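Local coordinates for protein erythrocyte binding antigen 140 (PDB 4GF2) that probably attaches the malaria parasite to sialic acid-bearing glycophorin C on the erythrocyte surface during invasion, through two Duffy binding domains, at residues Glu341-Arg344 against Arg345-Leu348; Glu492-Lys495 against Glu496-Ser500. The protein carries 3 engineered substitutions. All coordinates share one frame; numbering follows the deposited sequence.

Contact 1: Glu341-Arg344 against Arg345-Leu348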
# COMPACT_ATOMS: atom_id res chain seq x y z
N GLU A 341 -28.78 -17.69 4.66
CA GLU A 341 -27.76 -17.04 3.87
C GLU A 341 -28.26 -16.82 2.45
O GLU A 341 -28.78 -17.74 1.82
CB GLU A 341 -26.49 -17.90 3.85
CG GLU A 341 -25.29 -17.25 3.20
CD GLU A 341 -24.07 -18.16 3.22
OE1 GLU A 341 -24.21 -19.34 3.60
OE2 GLU A 341 -22.97 -17.69 2.84
N PRO A 342 -28.14 -15.58 1.94
CA PRO A 342 -28.55 -15.34 0.55
C PRO A 342 -27.59 -15.99 -0.43
O PRO A 342 -26.39 -16.04 -0.16
CB PRO A 342 -28.47 -13.81 0.43
CG PRO A 342 -28.41 -13.29 1.83
CD PRO A 342 -27.73 -14.35 2.62
N PRO A 343 -28.11 -16.50 -1.56
CA PRO A 343 -27.24 -17.05 -2.60
C PRO A 343 -26.13 -16.08 -3.00
O PRO A 343 -25.00 -16.49 -3.25
CB PRO A 343 -28.21 -17.26 -3.77
CG PRO A 343 -29.52 -17.53 -3.11
CD PRO A 343 -29.54 -16.70 -1.85
N ARG A 344 -26.47 -14.80 -3.05
CA ARG A 344 -25.52 -13.75 -3.37
C ARG A 344 -24.35 -13.76 -2.38
O ARG A 344 -23.20 -13.57 -2.77
CB ARG A 344 -26.22 -12.39 -3.35
CG ARG A 344 -25.33 -11.19 -3.64
CD ARG A 344 -26.01 -9.90 -3.22
NE ARG A 344 -26.53 -9.99 -1.86
CZ ARG A 344 -25.77 -9.98 -0.76
NH1 ARG A 344 -24.45 -9.87 -0.85
NH2 ARG A 344 -26.35 -10.08 0.43
N ARG A 345 -24.64 -14.00 -1.10
CA ARG A 345 -23.60 -14.04 -0.08
C ARG A 345 -22.76 -15.31 -0.19
O ARG A 345 -21.56 -15.30 0.08
CB ARG A 345 -24.23 -13.95 1.32
CG ARG A 345 -23.26 -14.21 2.47
CD ARG A 345 -22.14 -13.18 2.53
NE ARG A 345 -21.19 -13.47 3.60
CZ ARG A 345 -20.14 -14.27 3.48
NH1 ARG A 345 -19.88 -14.88 2.34
NH2 ARG A 345 -19.34 -14.47 4.52
N GLN A 346 -23.40 -16.40 -0.59
CA GLN A 346 -22.73 -17.69 -0.75
C GLN A 346 -21.72 -17.65 -1.89
O GLN A 346 -20.78 -18.44 -1.92
CB GLN A 346 -23.76 -18.79 -1.03
CG GLN A 346 -24.77 -19.00 0.07
CD GLN A 346 -25.85 -20.00 -0.31
OE1 GLN A 346 -25.58 -21.00 -0.96
NE2 GLN A 346 -27.08 -19.72 0.11
N THR A 347 -21.93 -16.75 -2.84
CA THR A 347 -21.09 -16.68 -4.03
C THR A 347 -20.33 -15.35 -4.12
O THR A 347 -19.81 -15.00 -5.18
CB THR A 347 -21.94 -16.85 -5.31
OG1 THR A 347 -22.81 -15.72 -5.47
CG2 THR A 347 -22.76 -18.13 -5.23
N LEU A 348 -20.26 -14.63 -3.01
CA LEU A 348 -19.55 -13.36 -2.94
C LEU A 348 -18.06 -13.51 -3.28
O LEU A 348 -17.39 -14.41 -2.79
CB LEU A 348 -19.69 -12.77 -1.54
CG LEU A 348 -18.97 -11.46 -1.23
CD1 LEU A 348 -19.58 -10.30 -1.99
CD2 LEU A 348 -18.99 -11.19 0.27
O HOH W 1 -22.42 -12.64 -5.20

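Contact 2: Glu492-Lys495 against Glu496-Ser500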
# COMPACT_ATOMS: atom_id res chain seq x y z
N GLU A 492 -40.73 -11.94 -6.05
CA GLU A 492 -40.36 -11.90 -7.46
C GLU A 492 -40.58 -13.26 -8.11
O GLU A 492 -41.32 -13.38 -9.09
CB GLU A 492 -38.90 -11.47 -7.62
CG GLU A 492 -38.43 -11.44 -9.07
CD GLU A 492 -36.97 -11.02 -9.21
OE1 GLU A 492 -36.30 -10.85 -8.17
OE2 GLU A 492 -36.51 -10.86 -10.35
N LYS A 493 -39.93 -14.29 -7.57
CA LYS A 493 -39.99 -15.62 -8.16
C LYS A 493 -41.41 -16.18 -8.11
O LYS A 493 -41.79 -17.01 -8.94
CB LYS A 493 -39.01 -16.57 -7.46
CG LYS A 493 -37.56 -16.11 -7.50
CD LYS A 493 -37.14 -15.63 -8.88
CE LYS A 493 -35.72 -15.06 -8.87
NZ LYS A 493 -35.35 -14.48 -10.19
N ARG A 494 -42.20 -15.71 -7.15
CA ARG A 494 -43.60 -16.11 -7.08
C ARG A 494 -44.35 -15.52 -8.27
O ARG A 494 -45.07 -16.22 -8.97
CB ARG A 494 -44.24 -15.66 -5.77
CG ARG A 494 -45.69 -16.07 -5.63
CD ARG A 494 -46.28 -15.63 -4.30
NE ARG A 494 -47.74 -15.71 -4.30
CZ ARG A 494 -48.43 -16.80 -3.99
NH1 ARG A 494 -47.82 -17.92 -3.64
NH2 ARG A 494 -49.76 -16.76 -4.02
N LYS A 495 -44.16 -14.22 -8.49
CA LYS A 495 -44.74 -13.55 -9.65
C LYS A 495 -44.38 -14.32 -10.91
O LYS A 495 -45.24 -14.60 -11.75
CB LYS A 495 -44.23 -12.11 -9.77
CG LYS A 495 -45.08 -11.08 -9.05
CD LYS A 495 -45.02 -9.73 -9.76
CE LYS A 495 -43.60 -9.21 -9.91
NZ LYS A 495 -42.97 -8.91 -8.59
N GLU A 496 -43.11 -14.67 -11.04
CA GLU A 496 -42.62 -15.39 -12.20
C GLU A 496 -43.38 -16.70 -12.38
O GLU A 496 -43.83 -17.02 -13.48
CB GLU A 496 -41.13 -15.68 -12.05
CG GLU A 496 -40.50 -16.39 -13.23
CD GLU A 496 -39.00 -16.59 -13.06
OE1 GLU A 496 -38.45 -16.13 -12.04
OE2 GLU A 496 -38.38 -17.21 -13.95
N LYS A 497 -43.53 -17.45 -11.30
CA LYS A 497 -44.18 -18.76 -11.36
C LYS A 497 -45.68 -18.64 -11.65
O LYS A 497 -46.26 -19.53 -12.28
CB LYS A 497 -43.94 -19.53 -10.06
CG LYS A 497 -42.62 -20.27 -10.04
CD LYS A 497 -42.18 -20.64 -8.64
CE LYS A 497 -41.07 -21.67 -8.66
NZ LYS A 497 -39.92 -21.26 -9.51
N ILE A 498 -46.30 -17.56 -11.19
CA ILE A 498 -47.69 -17.29 -11.53
C ILE A 498 -47.82 -17.05 -13.03
O ILE A 498 -48.68 -17.63 -13.69
CB ILE A 498 -48.25 -16.07 -10.77
CG1 ILE A 498 -48.49 -16.42 -9.30
CG2 ILE A 498 -49.55 -15.59 -11.41
CD1 ILE A 498 -49.09 -15.29 -8.49
N TYR A 499 -46.96 -16.18 -13.56
CA TYR A 499 -46.95 -15.90 -14.98
C TYR A 499 -46.67 -17.17 -15.78
O TYR A 499 -47.20 -17.35 -16.88
CB TYR A 499 -45.92 -14.82 -15.32
CG TYR A 499 -46.18 -13.47 -14.66
CD1 TYR A 499 -47.38 -13.21 -14.01
CD2 TYR A 499 -45.23 -12.46 -14.70
CE1 TYR A 499 -47.62 -11.99 -13.41
CE2 TYR A 499 -45.46 -11.24 -14.11
CZ TYR A 499 -46.66 -11.00 -13.47
OH TYR A 499 -46.89 -9.79 -12.87
N SER A 500 -45.83 -18.04 -15.23
CA SER A 500 -45.51 -19.30 -15.89
C SER A 500 -46.78 -20.13 -16.05
O SER A 500 -46.98 -20.79 -17.07
CB SER A 500 -44.47 -20.09 -15.09
OG SER A 500 -43.28 -19.34 -14.93

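Contact 1: Glu341-Arg344 against Arg345-Leu348
Arg-345 meets Glu-341 with its aliphatic stem: CG of Arg-345 lies 3.5 Å from OE2 of Glu-341. With CG of Arg-345 opposite the backbone N and the chain bent at chi2 (63°), the guanidinium rises beside the carboxylate. Their planes stand 86° apart, and OE2 of Glu-341 sits over one guanidinium face, 4.2 Å from NH1 of Arg-345. The oxygen stands well off the guanidinium plane, so the N-H groups are not directed to it and only the charges attract; NH2 of Arg-345 instead forms salt bridges with Asp-410 and Asp-414.

Gln-346 packs its CG against the carboxylate carbon, 3.3 Å from CD of Glu-341, with both oxygens about equally near. Extended beyond CG, it reaches back so that NE2 donates to O of Glu-341 at 3.1 Å. The acceptor lies in the amide plane of Gln-346, whereas NE2 stands above the carbonyl plane, 58° out of it. A second bond from NE2, to O of Ser-325, fixes the rotation of the amide.

Arg-344 folds its chain back at chi3, bringing one guanidinium face over N of Arg-345, 4.2 Å from CZ of Arg-344. Salt bridges to Asp-401 and Glu-485 hold this buried group between helices 388-407 and 478-508.

Along the backbone, N of Gln-346 donates to O of Pro-342 at 3.0 Å. Where the turn ends, a water links O of Arg-344 (2.7 Å) to OG1 of Thr-347. The geometry is that of a single short helical turn, with Pro-342 as N-cap and Pro-343 as first helical residue, tied to the surrounding fold by the salt bridges of Arg-344 and Arg-345, inside a Duffy binding domain.

Contact 2: Glu492-Lys495 against Glu496-Ser500
The chi2 bend of Lys-493 (-46°) and the extended chain of Glu-496, whose CG stands opposite its backbone N (chi1 -178°), lay the two side chains alongside each other, pointing the same way. CD of Lys-493 comes to 3.5 Å from OE1 of Glu-496, while NZ of Lys-493 stays 4.0 Å from OE1 of Glu-496, a long salt bridge. Another long one joins NZ of Lys-493 to OE2 of Glu-492 at 3.8 Å, so one ammonium is loosely shared by two carboxylates in a small salt-bridge network; OE2 of Glu-492 is also paired with Lys-386.

Tyr-499 carries CG beside its backbone N (chi1 -62°), which turns one ring face over O of Lys-495, 3.3 Å from CG of Tyr-499. That carbonyl also takes the N-H of Tyr-499 at 3.0 Å. Lys-495, bent repeatedly, runs beside the ring, with CD 3.6 Å from OH of Tyr-499, before its NZ pairs with Glu-573. Ser-500 returns OG to O of Glu-496 at 2.8 Å, giving that oxygen a second donor besides N of Ser-500.

These contacts lie on a partly exposed stretch of helix 478-508 that also packs on helix 518-548: Lys-493 touches Trp-528, Arg-494 touches Ile-529, and Lys-497 makes a cation-pi contact with Trp-528.

How the contacts relate
Helix 478-508 connects the two contacts: residues 492-500 belong to it, and Pro-342, Arg-344 and Arg-345 of contact 1 touch its Trp-482, ten residues before contact 2 begins. The contacts themselves do not meet; their centres are 22 Å apart and their nearest atoms about 9 Å. Both fall in the second Duffy binding domain range, on the same side of the chain's centre, contact 1 about 29 Å from it and contact 2 about 48 Å. Contact 1 is partly buried, contact 2 lies at the surface. A bound glycerol, probably from crystallisation, lies about 5 Å from the side chain of Thr-347; by itself it identifies no receptor site.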